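Local coordinates for protein catalase (Corynebacterium glutamicum, PDB 4B7H) that breaks down hydrogen peroxide into water and oxygen at its haem iron, and is held here with nitric oxide and bound NADPH, at residues T109-Q114 with H160-L165; T119-H124 with Y192-R197; T199-R204 with G235-T240. One frame throughout, in Å; residues are numbered along the deposited sequence.

Contact 1. Residues T109-Q114 with H160-L165; sequences TVAGEQ and HSQKRL
Glu113 and Arg164 form a salt bridge, approaching from opposite directions so that the carboxylate meets the NE/NH2 edge of the guanidinium. Two nitrogens grip side-on: NE of Arg164 gives a bond of 2.7 Å to OE2 of Glu113, while NH2 of Arg164 reaches OE1 of Glu113 at 2.9 Å. Both bonds are nearly straight and leave in the guanidinium plane, yet the carboxylate is turned 36° from that plane, and OE2 is approached from above its own plane while OE1 is met on its syn side. The glutamate gets there by a bend at chi2 (83°), against an arginine chain extended from CG to NE. Arg164 has a second acidic partner, Asp253 of a neighbouring subunit, reached by NH1, which also bonds Gly169 O.

Lysine and water supply the second kind of bond. Lys163, bent at its last torsion (chi4 -69°), sends NZ to the backbone O of Ala111 at 2.9 Å. The same NZ donates a hydrogen bond to water 2 at 2.8 Å, which in turn donates to OE2 of Glu113 at 2.7 Å, joining lysine and glutamate without direct contact. Water 1, close to the carbonyls of Val110 and Gly112, accepts a longer bond from Lys163.

The methyl of Ala111 points toward the other segment and packs on Gln162, its CB 4.1 Å from CB and 3.5 Å from the backbone O of Gln162.

This bidentate salt bridge and water-linked lysine tie the loop after strand 100-108 of the catalase barrel to the end of helix 155-162, beside interfaces with two other subunits.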
loop_
_atom_site.group_PDB
_atom_site.type_symbol
_atom_site.label_atom_id
_atom_site.label_comp_id
_atom_site.label_asym_id
_atom_site.label_seq_id
_atom_site.Cartn_x
_atom_site.Cartn_y
_atom_site.Cartn_z
ATOM N N THR A 109 -10.117 23.938 -2.354
ATOM C CA THR A 109 -10.615 24.064 -3.720
ATOM C C THR A 109 -11.008 22.651 -4.165
ATOM O O THR A 109 -11.042 21.742 -3.335
ATOM C CB THR A 109 -9.557 24.660 -4.657
ATOM O OG1 THR A 109 -8.359 23.877 -4.561
ATOM C CG2 THR A 109 -9.255 26.107 -4.288
ATOM N N VAL A 110 -11.288 22.457 -5.454
ATOM C CA VAL A 110 -11.733 21.155 -5.958
ATOM C C VAL A 110 -10.767 20.497 -6.941
ATOM O O VAL A 110 -10.335 19.364 -6.731
ATOM C CB VAL A 110 -13.120 21.255 -6.630
ATOM C CG1 VAL A 110 -13.524 19.908 -7.245
ATOM C CG2 VAL A 110 -14.155 21.735 -5.624
ATOM N N ALA A 111 -10.452 21.197 -8.027
ATOM C CA ALA A 111 -9.732 20.590 -9.152
ATOM C C ALA A 111 -8.222 20.465 -8.981
ATOM O O ALA A 111 -7.618 19.465 -9.384
ATOM C CB ALA A 111 -10.046 21.338 -10.448
ATOM N N GLY A 112 -7.604 21.491 -8.410
ATOM C CA GLY A 112 -6.158 21.545 -8.351
ATOM C C GLY A 112 -5.524 20.547 -7.399
ATOM O O GLY A 112 -6.163 20.056 -6.460
ATOM N N GLU A 113 -4.252 20.245 -7.640
ATOM C CA GLU A 113 -3.493 19.333 -6.794
ATOM C C GLU A 113 -2.922 20.060 -5.575
ATOM O O GLU A 113 -3.119 21.259 -5.407
ATOM C CB GLU A 113 -2.389 18.675 -7.619
ATOM C CG GLU A 113 -2.935 17.904 -8.830
ATOM C CD GLU A 113 -3.214 18.775 -10.049
ATOM O OE1 GLU A 113 -2.876 19.975 -10.041
ATOM O OE2 GLU A 113 -3.772 18.255 -11.032
ATOM N N GLN A 114 -2.138 19.321 -4.801
ATOM C CA GLN A 114 -1.582 19.771 -3.529
ATOM C C GLN A 114 -0.857 21.104 -3.487
ATOM O O GLN A 114 -0.817 21.743 -2.438
ATOM C CB GLN A 114 -0.606 18.726 -3.025
ATOM C CG GLN A 114 -1.130 17.914 -1.892
ATOM C CD GLN A 114 -0.011 17.182 -1.198
ATOM O OE1 GLN A 114 0.761 16.469 -1.833
ATOM N NE2 GLN A 114 0.109 17.384 0.108
ATOM N N HIS A 160 -12.805 14.294 -13.908
ATOM C CA HIS A 160 -11.782 14.288 -14.957
ATOM C C HIS A 160 -11.919 15.529 -15.846
ATOM O O HIS A 160 -10.921 16.162 -16.213
ATOM C CB HIS A 160 -11.898 13.064 -15.863
ATOM C CG HIS A 160 -11.687 11.737 -15.195
ATOM N ND1 HIS A 160 -12.028 10.516 -15.738
ATOM C CD2 HIS A 160 -11.146 11.464 -13.984
ATOM C CE1 HIS A 160 -11.690 9.558 -14.893
ATOM N NE2 HIS A 160 -11.158 10.107 -13.819
ATOM N N SER A 161 -13.045 16.009 -16.184
ATOM C CA SER A 161 -13.116 17.131 -17.124
ATOM C C SER A 161 -12.521 18.412 -16.549
ATOM O O SER A 161 -12.079 19.291 -17.297
ATOM C CB SER A 161 -14.554 17.375 -17.616
ATOM O OG SER A 161 -15.325 18.095 -16.667
ATOM N N GLN A 162 -12.501 18.505 -15.221
ATOM C CA GLN A 162 -11.911 19.637 -14.511
ATOM C C GLN A 162 -10.418 19.504 -14.242
ATOM O O GLN A 162 -9.780 20.474 -13.809
ATOM C CB GLN A 162 -12.632 19.816 -13.181
ATOM C CG GLN A 162 -14.030 20.349 -13.374
ATOM C CD GLN A 162 -13.993 21.807 -13.765
ATOM O OE1 GLN A 162 -13.322 22.615 -13.108
ATOM N NE2 GLN A 162 -14.679 22.158 -14.852
ATOM N N LYS A 163 -9.877 18.306 -14.477
ATOM C CA LYS A 163 -8.472 18.010 -14.216
ATOM C C LYS A 163 -7.672 18.008 -15.526
ATOM O O LYS A 163 -7.923 18.846 -16.389
ATOM C CB LYS A 163 -8.323 16.728 -13.379
ATOM C CG LYS A 163 -8.770 16.907 -11.922
ATOM C CD LYS A 163 -8.585 15.620 -11.125
ATOM C CE LYS A 163 -8.513 15.845 -9.611
ATOM N NZ LYS A 163 -7.259 16.544 -9.198
ATOM N N ARG A 164 -6.705 17.112 -15.682
ATOM C CA ARG A 164 -5.768 17.223 -16.792
ATOM C C ARG A 164 -6.009 16.209 -17.894
ATOM O O ARG A 164 -6.374 15.056 -17.630
ATOM C CB ARG A 164 -4.336 17.092 -16.278
ATOM C CG ARG A 164 -4.020 18.143 -15.239
ATOM C CD ARG A 164 -2.718 17.892 -14.476
ATOM N NE ARG A 164 -2.611 18.896 -13.424
ATOM C CZ ARG A 164 -2.169 20.137 -13.615
ATOM N NH1 ARG A 164 -1.729 20.507 -14.813
ATOM N NH2 ARG A 164 -2.156 21.006 -12.605
ATOM N N LEU A 165 -5.791 16.646 -19.134
ATOM C CA LEU A 165 -5.836 15.763 -20.294
ATOM C C LEU A 165 -4.881 14.585 -20.108
ATOM O O LEU A 165 -3.780 14.739 -19.568
ATOM C CB LEU A 165 -5.440 16.534 -21.550
ATOM C CG LEU A 165 -6.385 17.637 -22.019
ATOM C CD1 LEU A 165 -5.749 18.419 -23.153
ATOM C CD2 LEU A 165 -7.707 17.042 -22.454
HETATM O O HOH W 1 -8.030 17.898 -6.336
HETATM O O HOH W 2 -5.218 16.025 -11.113
#

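Contact 2. Residues T119-H124 with Y192-R197; sequences TWRDVH and YLMGDR. With NDP (NADPH dihydro-nicotinamide-adenine-dinucleotide phosphate), chain H.
Arg121 lays CG and CD across the carbonyl and CD1 methyl of Leu193, with CD also 4.0 Å from SD of Met194. A bend at chi3 (-56°) then turns the guanidinium over the closing turn of helix 187-194. Its NH1 bonds to Leu193 O at 3.0 Å, in the plane of that carbonyl, and more weakly to Gly195 O, while the O of Met194 lies over one guanidinium face. NH2 bonds to water 3 and forms a salt bridge with Asp241.

Alongside the arginine chain, CD1 of Leu193 presses on the backbone C of Asp122 at 3.5 Å. Water 4 joins the two chains further on, donating to Asp122 O and to Arg197 O, each at 2.7 Å.

The far side of 192-197 belongs to NADPH. Arg197 lays its guanidinium flat over the adenine of NADPH, with Trp236 in a cation-pi contact on the opposite face, and its NH1 bonds to Tyr192 OH at 3.1 Å; NH2 makes a weak bond to O2B of NADPH.

The chemistry is that of a cation received by carbonyls at a helix's C-terminal end, whose partial negative charge would probably help to stabilise Arg121, and Asp241 probably offsets its charge.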
loop_
_atom_site.group_PDB
_atom_site.type_symbol
_atom_site.label_atom_id
_atom_site.label_comp_id
_atom_site.label_asym_id
_atom_site.label_seq_id
_atom_site.Cartn_x
_atom_site.Cartn_y
_atom_site.Cartn_z
ATOM N N THR A 119 -6.681 30.420 -4.895
ATOM C CA THR A 119 -7.573 31.391 -5.538
ATOM C C THR A 119 -7.782 31.186 -7.041
ATOM O O THR A 119 -8.196 32.110 -7.752
ATOM C CB THR A 119 -7.167 32.860 -5.239
ATOM O OG1 THR A 119 -5.848 33.115 -5.737
ATOM C CG2 THR A 119 -7.180 33.118 -3.743
ATOM N N TRP A 120 -7.515 29.978 -7.533
ATOM C CA TRP A 120 -8.068 29.595 -8.826
ATOM C C TRP A 120 -9.592 29.667 -8.696
ATOM O O TRP A 120 -10.131 29.369 -7.629
ATOM C CB TRP A 120 -7.682 28.158 -9.188
ATOM C CG TRP A 120 -6.343 28.003 -9.822
ATOM C CD1 TRP A 120 -5.458 28.995 -10.133
ATOM C CD2 TRP A 120 -5.735 26.775 -10.236
ATOM N NE1 TRP A 120 -4.338 28.459 -10.716
ATOM C CE2 TRP A 120 -4.477 27.096 -10.782
ATOM C CE3 TRP A 120 -6.127 25.434 -10.184
ATOM C CZ2 TRP A 120 -3.607 26.124 -11.283
ATOM C CZ3 TRP A 120 -5.261 24.466 -10.680
ATOM C CH2 TRP A 120 -4.016 24.817 -11.223
ATOM N N ARG A 121 -10.288 30.055 -9.765
ATOM C CA ARG A 121 -11.752 29.976 -9.774
ATOM C C ARG A 121 -12.167 28.527 -9.554
ATOM O O ARG A 121 -11.713 27.626 -10.263
ATOM C CB ARG A 121 -12.358 30.498 -11.084
ATOM C CG ARG A 121 -13.898 30.393 -11.099
ATOM C CD ARG A 121 -14.557 30.942 -12.372
ATOM N NE ARG A 121 -14.148 32.328 -12.574
ATOM C CZ ARG A 121 -14.661 33.374 -11.929
ATOM N NH1 ARG A 121 -15.673 33.223 -11.081
ATOM N NH2 ARG A 121 -14.180 34.590 -12.163
ATOM N N ASP A 122 -13.013 28.301 -8.558
ATOM C CA ASP A 122 -13.425 26.950 -8.214
ATOM C C ASP A 122 -14.486 27.025 -7.143
ATOM O O ASP A 122 -14.612 28.042 -6.451
ATOM C CB ASP A 122 -12.237 26.154 -7.655
ATOM C CG ASP A 122 -12.266 24.691 -8.054
ATOM O OD1 ASP A 122 -13.301 24.220 -8.590
ATOM O OD2 ASP A 122 -11.243 24.000 -7.829
ATOM N N VAL A 123 -15.233 25.939 -6.993
ATOM C CA VAL A 123 -16.017 25.710 -5.790
ATOM C C VAL A 123 -15.023 25.608 -4.627
ATOM O O VAL A 123 -13.883 25.143 -4.818
ATOM C CB VAL A 123 -16.821 24.390 -5.916
ATOM C CG1 VAL A 123 -17.451 23.993 -4.591
ATOM C CG2 VAL A 123 -17.880 24.503 -7.014
ATOM N N HIS A 124 -15.432 26.043 -3.434
ATOM C CA HIS A 124 -14.638 25.769 -2.241
ATOM C C HIS A 124 -15.348 24.840 -1.285
ATOM O O HIS A 124 -16.519 25.037 -0.938
ATOM C CB HIS A 124 -14.229 27.053 -1.526
ATOM C CG HIS A 124 -13.272 27.872 -2.320
ATOM N ND1 HIS A 124 -11.911 27.832 -2.116
ATOM C CD2 HIS A 124 -13.475 28.707 -3.365
ATOM C CE1 HIS A 124 -11.318 28.635 -2.984
ATOM N NE2 HIS A 124 -12.247 29.181 -3.750
ATOM N N TYR A 192 -23.448 29.919 -10.782
ATOM C CA TYR A 192 -22.945 30.320 -9.469
ATOM C C TYR A 192 -21.414 30.439 -9.476
ATOM O O TYR A 192 -20.846 31.413 -8.970
ATOM C CB TYR A 192 -23.417 29.294 -8.440
ATOM C CG TYR A 192 -23.241 29.627 -6.976
ATOM C CD1 TYR A 192 -22.024 29.416 -6.334
ATOM C CD2 TYR A 192 -24.317 30.078 -6.213
ATOM C CE1 TYR A 192 -21.870 29.687 -4.979
ATOM C CE2 TYR A 192 -24.172 30.348 -4.853
ATOM C CZ TYR A 192 -22.946 30.150 -4.247
ATOM O OH TYR A 192 -22.815 30.410 -2.899
ATOM N N LEU A 193 -20.756 29.438 -10.061
ATOM C CA LEU A 193 -19.296 29.372 -10.130
ATOM C C LEU A 193 -18.689 30.529 -10.931
ATOM O O LEU A 193 -17.624 31.061 -10.589
ATOM C CB LEU A 193 -18.868 28.043 -10.760
ATOM C CG LEU A 193 -17.386 27.880 -11.111
ATOM C CD1 LEU A 193 -16.501 27.842 -9.861
ATOM C CD2 LEU A 193 -17.175 26.643 -11.982
ATOM N N MET A 194 -19.355 30.901 -12.021
ATOM C CA MET A 194 -18.802 31.897 -12.929
ATOM C C MET A 194 -19.066 33.327 -12.451
ATOM O O MET A 194 -18.548 34.284 -13.026
ATOM C CB MET A 194 -19.351 31.679 -14.341
ATOM C CG MET A 194 -18.806 30.420 -15.000
ATOM S SD MET A 194 -17.067 30.590 -15.420
ATOM C CE MET A 194 -16.575 28.867 -15.490
ATOM N N GLY A 195 -19.860 33.469 -11.393
ATOM C CA GLY A 195 -20.132 34.776 -10.818
ATOM C C GLY A 195 -19.080 35.160 -9.791
ATOM O O GLY A 195 -18.013 34.531 -9.709
ATOM N N ASP A 196 -19.370 36.190 -9.002
ATOM C CA ASP A 196 -18.405 36.693 -8.035
ATOM C C ASP A 196 -17.977 35.604 -7.056
ATOM O O ASP A 196 -16.823 35.572 -6.624
ATOM C CB ASP A 196 -18.983 37.862 -7.233
ATOM C CG ASP A 196 -19.230 39.105 -8.068
ATOM O OD1 ASP A 196 -18.756 39.199 -9.219
ATOM O OD2 ASP A 196 -19.888 40.019 -7.544
ATOM N N ARG A 197 -18.910 34.719 -6.704
ATOM C CA ARG A 197 -18.648 33.716 -5.666
ATOM C C ARG A 197 -17.687 32.605 -6.081
ATOM O O ARG A 197 -17.253 31.810 -5.245
ATOM C CB ARG A 197 -19.952 33.126 -5.124
ATOM C CG ARG A 197 -20.811 34.155 -4.429
ATOM C CD ARG A 197 -21.981 33.527 -3.731
ATOM N NE ARG A 197 -22.782 34.551 -3.080
ATOM C CZ ARG A 197 -23.792 34.284 -2.264
ATOM N NH1 ARG A 197 -24.118 33.024 -2.000
ATOM N NH2 ARG A 197 -24.467 35.277 -1.715
HETATM P PA NDP H . -33.734 34.789 -2.363
HETATM O O1A NDP H . -33.789 36.204 -2.810
HETATM O O2A NDP H . -34.503 34.548 -1.110
HETATM O O5B NDP H . -32.196 34.395 -2.146
HETATM C C5B NDP H . -31.238 34.699 -3.130
HETATM C C4B NDP H . -29.915 34.137 -2.634
HETATM O O4B NDP H . -28.912 34.383 -3.609
HETATM C C3B NDP H . -29.483 34.808 -1.329
HETATM O O3B NDP H . -28.988 33.833 -0.430
HETATM C C2B NDP H . -28.393 35.752 -1.800
HETATM O O2B NDP H . -27.443 36.122 -0.819
HETATM C C1B NDP H . -27.804 34.943 -2.947
HETATM N N9A NDP H . -26.889 35.722 -3.804
HETATM C C8A NDP H . -26.744 37.086 -3.849
HETATM N N7A NDP H . -25.782 37.393 -4.747
HETATM C C5A NDP H . -25.302 36.240 -5.277
HETATM C C6A NDP H . -24.319 35.979 -6.229
HETATM N N6A NDP H . -23.429 36.920 -6.547
HETATM N N1A NDP H . -24.056 34.675 -6.580
HETATM C C2A NDP H . -24.748 33.638 -5.987
HETATM N N3A NDP H . -25.718 33.902 -5.041
HETATM C C4A NDP H . -25.990 35.184 -4.691
HETATM O O3 NDP H . -34.243 33.856 -3.585
HETATM P PN NDP H . -34.345 32.244 -3.546
HETATM O O1N NDP H . -33.918 31.717 -2.219
HETATM O O2N NDP H . -35.677 31.901 -4.102
HETATM O O5D NDP H . -33.255 31.785 -4.639
HETATM C C5D NDP H . -33.123 32.498 -5.854
HETATM C C4D NDP H . -31.828 32.099 -6.531
HETATM O O4D NDP H . -30.748 32.467 -5.696
HETATM C C3D NDP H . -31.741 30.593 -6.721
HETATM O O3D NDP H . -32.243 30.200 -7.989
HETATM C C2D NDP H . -30.258 30.316 -6.548
HETATM O O2D NDP H . -29.625 30.365 -7.797
HETATM C C1D NDP H . -29.724 31.480 -5.719
HETATM N N1N NDP H . -29.383 31.063 -4.342
HETATM C C2N NDP H . -30.284 30.316 -3.639
HETATM C C3N NDP H . -30.041 29.890 -2.342
HETATM C C7N NDP H . -31.084 29.061 -1.667
HETATM O O7N NDP H . -30.678 28.134 -0.702
HETATM N N7N NDP H . -32.362 29.194 -2.005
HETATM C C4N NDP H . -28.759 30.228 -1.610
HETATM C C5N NDP H . -27.843 31.050 -2.469
HETATM C C6N NDP H . -28.187 31.421 -3.770
HETATM P P2B NDP H . -27.620 37.488 0.025
HETATM O O1X NDP H . -27.749 38.632 -0.960
HETATM O O2X NDP H . -28.862 37.357 0.881
HETATM O O3X NDP H . -26.381 37.636 0.890
HETATM O O HOH W 3 -14.988 36.165 -10.044
HETATM O O HOH W 4 -16.644 29.209 -5.157
#

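Contact 3. Residues T199-R204 with G235-T240; sequences TPKTSR and GWDCFT
Lys201 gives up more surface here than any other residue, and its buried surface is shared between the ring of Phe239 and the carboxylate of Asp237. Its CG stands over the centre of the phenyl ring, 3.5 Å from the centroid and 7° off the ring normal, a nearly ideal CH-pi contact. The chain leaves with CG anti to the carbonyl carbon (chi1 -66°) and runs on extended, crossing the carboxylate of Asp237: CE of Lys201 comes within 3.4 Å of OD1 of Asp237. The charged end makes a long salt bridge, NZ of Lys201 to OD1 of Asp237 at 3.8 Å. On the backbone, Lys201 N donates to Asp237 O at 2.8 Å in an almost straight bond.

The backbone of Phe239 is held by Thr199, which binds it twice. Phe239 N lies nearly on the line of the Thr199 C=O, 2.8 Å from that O, though its N-H points somewhat off the oxygen. In return OG1 of Thr199, set between its own N and carbonyl carbon (chi1 54°), donates to Phe239 O at 2.7 Å from well above the plane of that carbonyl.

Between these two anchors Pro200 and Cys238 face each other as a single antiparallel bridge, a non-hydrogen-bonded pair with CA atoms 4.1 Å apart. Proline has no N-H to offer, and here none is called for. CA-H...O contacts from Cys238 to Thr199 O and from Pro200 to Asp237 O fill in. CG of Pro200 rests at the indole edge of Trp236, 4.1 Å from CZ3.

The bridge joins the loop between helix 187-194 and strand 208-209 to the loop leaving strand 223-232. Thr240 then N-caps helix 241-250, whose Ala244 packs on Thr199 and Phe239, while helix 254-264 lies against Thr202, Ser203 and Arg204.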
loop_
_atom_site.group_PDB
_atom_site.type_symbol
_atom_site.label_atom_id
_atom_site.label_comp_id
_atom_site.label_asym_id
_atom_site.label_seq_id
_atom_site.Cartn_x
_atom_site.Cartn_y
_atom_site.Cartn_z
ATOM N N THR A 199 -14.785 33.243 -6.800
ATOM C CA THR A 199 -13.505 33.715 -6.285
ATOM C C THR A 199 -13.618 34.462 -4.951
ATOM O O THR A 199 -13.289 35.644 -4.875
ATOM C CB THR A 199 -12.764 34.606 -7.322
ATOM O OG1 THR A 199 -13.626 35.669 -7.756
ATOM C CG2 THR A 199 -12.350 33.792 -8.543
ATOM N N PRO A 200 -14.045 33.762 -3.887
ATOM C CA PRO A 200 -14.081 34.407 -2.571
ATOM C C PRO A 200 -12.658 34.745 -2.123
ATOM O O PRO A 200 -11.738 33.975 -2.423
ATOM C CB PRO A 200 -14.666 33.324 -1.651
ATOM C CG PRO A 200 -15.035 32.158 -2.534
ATOM C CD PRO A 200 -14.261 32.307 -3.801
ATOM N N LYS A 201 -12.466 35.849 -1.410
ATOM C CA LYS A 201 -11.110 36.248 -1.036
ATOM C C LYS A 201 -10.476 35.283 -0.036
ATOM O O LYS A 201 -9.282 34.979 -0.134
ATOM C CB LYS A 201 -11.075 37.671 -0.474
ATOM C CG LYS A 201 -11.431 38.739 -1.490
ATOM C CD LYS A 201 -11.193 40.132 -0.933
ATOM C CE LYS A 201 -11.598 41.192 -1.950
ATOM N NZ LYS A 201 -11.195 42.561 -1.533
ATOM N N THR A 202 -11.262 34.827 0.937
ATOM C CA THR A 202 -10.741 33.989 2.009
ATOM C C THR A 202 -11.719 32.868 2.324
ATOM O O THR A 202 -12.843 32.828 1.800
ATOM C CB THR A 202 -10.525 34.783 3.322
ATOM O OG1 THR A 202 -11.792 34.999 3.954
ATOM C CG2 THR A 202 -9.839 36.128 3.074
ATOM N N SER A 203 -11.298 31.966 3.201
ATOM C CA SER A 203 -12.200 30.945 3.714
ATOM C C SER A 203 -13.219 31.505 4.692
ATOM O O SER A 203 -14.267 30.892 4.914
ATOM C CB SER A 203 -11.411 29.851 4.418
ATOM O OG SER A 203 -10.534 29.210 3.523
ATOM N N ARG A 204 -12.897 32.648 5.301
ATOM C CA ARG A 204 -13.752 33.262 6.314
ATOM C C ARG A 204 -14.877 34.086 5.702
ATOM O O ARG A 204 -15.902 34.327 6.353
ATOM C CB ARG A 204 -12.917 34.156 7.234
ATOM C CG ARG A 204 -11.723 33.441 7.871
ATOM C CD ARG A 204 -10.906 34.385 8.751
ATOM N NE ARG A 204 -10.172 35.367 7.959
ATOM C CZ ARG A 204 -10.274 36.684 8.088
ATOM N NH1 ARG A 204 -11.087 37.219 8.996
ATOM N NH2 ARG A 204 -9.553 37.471 7.302
ATOM N N GLY A 235 -18.987 38.058 6.300
ATOM C CA GLY A 235 -19.621 38.499 5.067
ATOM C C GLY A 235 -18.939 37.945 3.828
ATOM O O GLY A 235 -17.724 37.733 3.839
ATOM N N TRP A 236 -19.708 37.714 2.763
ATOM C CA TRP A 236 -19.128 37.385 1.461
ATOM C C TRP A 236 -18.223 38.531 1.026
ATOM O O TRP A 236 -18.599 39.704 1.109
ATOM C CB TRP A 236 -20.213 37.174 0.401
ATOM C CG TRP A 236 -20.814 35.789 0.369
ATOM C CD1 TRP A 236 -22.007 35.405 0.904
ATOM C CD2 TRP A 236 -20.260 34.617 -0.263
ATOM N NE1 TRP A 236 -22.222 34.065 0.663
ATOM C CE2 TRP A 236 -21.168 33.561 -0.054
ATOM C CE3 TRP A 236 -19.088 34.366 -0.983
ATOM C CZ2 TRP A 236 -20.945 32.269 -0.542
ATOM C CZ3 TRP A 236 -18.868 33.079 -1.473
ATOM C CH2 TRP A 236 -19.787 32.047 -1.238
ATOM N N ASP A 237 -17.027 38.191 0.561
ATOM C CA ASP A 237 -16.097 39.177 0.028
ATOM C C ASP A 237 -15.338 38.486 -1.098
ATOM O O ASP A 237 -14.706 37.453 -0.867
ATOM C CB ASP A 237 -15.143 39.643 1.132
ATOM C CG ASP A 237 -14.339 40.862 0.741
ATOM O OD1 ASP A 237 -14.622 41.459 -0.321
ATOM O OD2 ASP A 237 -13.423 41.231 1.508
ATOM N N CYS A 238 -15.418 39.027 -2.314
ATOM C CA CYS A 238 -14.908 38.321 -3.490
ATOM C C CYS A 238 -13.908 39.136 -4.290
ATOM O O CYS A 238 -14.076 40.350 -4.450
ATOM C CB CYS A 238 -16.065 37.911 -4.417
ATOM S SG CYS A 238 -17.348 36.915 -3.640
ATOM N N PHE A 239 -12.885 38.453 -4.809
ATOM C CA PHE A 239 -11.985 39.019 -5.809
ATOM C C PHE A 239 -12.723 39.096 -7.131
ATOM O O PHE A 239 -13.687 38.362 -7.355
ATOM C CB PHE A 239 -10.778 38.103 -6.024
ATOM C CG PHE A 239 -9.793 38.111 -4.896
ATOM C CD1 PHE A 239 -9.263 39.302 -4.416
ATOM C CD2 PHE A 239 -9.370 36.912 -4.331
ATOM C CE1 PHE A 239 -8.346 39.296 -3.368
ATOM C CE2 PHE A 239 -8.457 36.899 -3.287
ATOM C CZ PHE A 239 -7.942 38.091 -2.809
ATOM N N THR A 240 -12.273 39.977 -8.017
ATOM C CA THR A 240 -12.643 39.862 -9.421
ATOM C C THR A 240 -11.823 38.732 -10.039
ATOM O O THR A 240 -10.901 38.212 -9.411
ATOM C CB THR A 240 -12.327 41.142 -10.196
ATOM O OG1 THR A 240 -10.915 41.382 -10.137
ATOM C CG2 THR A 240 -13.080 42.332 -9.613
#

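Contacts 1 and 2 are buried and hold the same loop, the one between strands 100-108 and 125-132; Asp122 of contact 2 braces it internally by accepting from the backbone N atoms of Val110 and Ala111. Contact 3 is only partly buried and meets no other subunit, whereas contact 1 borders two. The chemistry differs with the place: a full salt bridge and water-linked lysine at the subunit interfaces, an arginine on helix-end carbonyls in contact 2, and backbone pairing with CH-pi packing in contact 3. Contacts 2 and 3 touch, Asp196 O packing on CB of Cys238 and His124 on Pro200, while contact 1 stays apart from contact 3.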